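Local coordinates for probable chaperone (Pseudomonas aeruginosa, PDB 4JMF), which probably acts as a type III secretion chaperone of the CesT family, binding an effector protein before its export, at residues Asn89-Gln94 and Arg98-His103. Numbering follows the deposited sequence.
Sequences NRQPLQ and RAQIHH
Gln91 and Gln100 meet through their terminal amides, and one hydrogen bond carries the whole contact: NE2 of Gln100 donates to OE1 of Gln91 at 3.0 Å, with an N-H...O angle of 152°. The donor sits tilted from the plane of the Gln91 carbonyl, and the acceptor lies somewhat out of the plane of the Gln100 amide; the two side chains run across each other at about a right angle, and their amide planes are 52° apart. With CG anti to the backbone N (chi1 -174°) and a bend at chi2, the Gln100 amide is carried to the end of the Gln91 side chain.

The other end of the Gln91 amide is tied back to its own strand. NE2 donates to the carbonyl O of Arg90 at 3.0 Å, and that oxygen lies almost in the amide plane; with both ends engaged, the two bonds hold the amide's orientation.

In the CesT-type chaperone fold the Gln91-Gln100 bond joins strand 85-92 of the antiparallel sheet to the first turn of helix 98-114, which packs across one face of the sheet after a short connection.

Cys72, in a loop, touches both glutamine side chains, while apolar packing buries Ile101 against Leu47, Met49 and Leu12. Further along the same helix, Gln104 NE2 binds Asn89 OD1, a second polar link between helix and strand.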
# COMPACT_ATOMS: atom_id res chain seq x y z
N ASN B 89 4.97 4.50 0.66
CA ASN B 89 3.65 4.12 1.14
C ASN B 89 2.63 5.17 0.73
O ASN B 89 3.00 6.20 0.16
CB ASN B 89 3.65 3.81 2.65
CG ASN B 89 4.08 4.99 3.50
OD1 ASN B 89 4.09 6.14 3.05
ND2 ASN B 89 4.42 4.70 4.76
N ARG B 90 1.35 4.91 0.97
CA ARG B 90 0.31 5.83 0.51
C ARG B 90 -0.92 5.76 1.39
O ARG B 90 -1.30 4.67 1.84
CB ARG B 90 -0.08 5.53 -0.94
CG ARG B 90 -1.23 6.40 -1.44
CD ARG B 90 -1.18 6.56 -2.94
NE ARG B 90 -1.21 5.26 -3.55
CZ ARG B 90 -0.71 4.96 -4.74
NH1 ARG B 90 -0.11 5.86 -5.53
NH2 ARG B 90 -0.82 3.71 -5.12
N GLN B 91 -1.53 6.92 1.65
CA GLN B 91 -2.75 6.96 2.44
C GLN B 91 -3.73 7.90 1.79
O GLN B 91 -3.33 8.88 1.17
CB GLN B 91 -2.45 7.41 3.87
CG GLN B 91 -1.68 6.37 4.71
CD GLN B 91 -2.59 5.27 5.25
OE1 GLN B 91 -3.13 5.38 6.36
NE2 GLN B 91 -2.74 4.20 4.48
N PRO B 92 -5.03 7.60 1.93
CA PRO B 92 -6.05 8.52 1.39
C PRO B 92 -6.14 9.72 2.31
O PRO B 92 -6.06 9.54 3.53
CB PRO B 92 -7.34 7.70 1.49
CG PRO B 92 -6.93 6.30 1.87
CD PRO B 92 -5.64 6.44 2.61
N LEU B 93 -6.27 10.92 1.77
CA LEU B 93 -6.35 12.12 2.61
C LEU B 93 -7.50 12.05 3.63
O LEU B 93 -7.40 12.63 4.72
CB LEU B 93 -6.46 13.38 1.75
CG LEU B 93 -5.27 13.69 0.84
CD1 LEU B 93 -5.55 14.91 -0.03
CD2 LEU B 93 -4.00 13.91 1.65
N GLN B 94 -8.57 11.33 3.30
CA GLN B 94 -9.73 11.17 4.20
C GLN B 94 -9.39 10.53 5.53
O GLN B 94 -10.15 10.67 6.49
CB GLN B 94 -10.81 10.32 3.53
CG GLN B 94 -11.66 11.04 2.50
CD GLN B 94 -10.81 11.76 1.46
OE1 GLN B 94 -10.01 11.14 0.74
NE2 GLN B 94 -10.98 13.09 1.39
N ARG B 98 -3.63 14.39 12.10
CA ARG B 98 -2.25 14.65 12.51
C ARG B 98 -1.48 13.42 12.96
O ARG B 98 -0.33 13.21 12.55
CB ARG B 98 -2.21 15.71 13.61
CG ARG B 98 -0.81 16.29 13.78
CD ARG B 98 -0.82 17.46 14.72
NE ARG B 98 -1.94 18.34 14.45
CZ ARG B 98 -2.39 19.25 15.31
NH1 ARG B 98 -1.79 19.39 16.49
NH2 ARG B 98 -3.43 20.01 14.99
N ALA B 99 -2.11 12.59 13.79
CA ALA B 99 -1.44 11.38 14.26
C ALA B 99 -1.17 10.43 13.10
O ALA B 99 -0.07 9.86 12.97
CB ALA B 99 -2.31 10.68 15.31
N GLN B 100 -2.16 10.25 12.25
CA GLN B 100 -2.01 9.28 11.19
C GLN B 100 -0.97 9.69 10.14
O GLN B 100 -0.19 8.85 9.68
CB GLN B 100 -3.37 8.94 10.56
CG GLN B 100 -3.31 7.82 9.53
CD GLN B 100 -2.83 6.47 10.13
OE1 GLN B 100 -2.83 6.27 11.36
NE2 GLN B 100 -2.45 5.54 9.25
N ILE B 101 -0.92 10.97 9.77
CA ILE B 101 0.07 11.39 8.79
C ILE B 101 1.48 11.26 9.38
O ILE B 101 2.41 10.78 8.70
CB ILE B 101 -0.24 12.80 8.19
CG1 ILE B 101 0.61 13.07 6.95
CG2 ILE B 101 -0.06 13.93 9.21
CD1 ILE B 101 0.19 14.34 6.20
N HIS B 102 1.62 11.60 10.66
CA HIS B 102 2.87 11.39 11.38
C HIS B 102 3.23 9.91 11.33
O HIS B 102 4.36 9.54 11.01
CB HIS B 102 2.71 11.88 12.83
CG HIS B 102 3.95 11.76 13.66
ND1 HIS B 102 4.22 10.66 14.45
CD2 HIS B 102 4.98 12.62 13.85
CE1 HIS B 102 5.37 10.84 15.07
NE2 HIS B 102 5.85 12.02 14.73
N HIS B 103 2.26 9.05 11.61
CA HIS B 103 2.48 7.60 11.58
C HIS B 103 2.93 7.11 10.21
O HIS B 103 3.81 6.24 10.11
CB HIS B 103 1.21 6.86 12.03
CG HIS B 103 1.39 5.38 12.16
ND1 HIS B 103 2.00 4.79 13.24
CD2 HIS B 103 1.04 4.37 11.32
CE1 HIS B 103 2.01 3.48 13.08
NE2 HIS B 103 1.43 3.20 11.92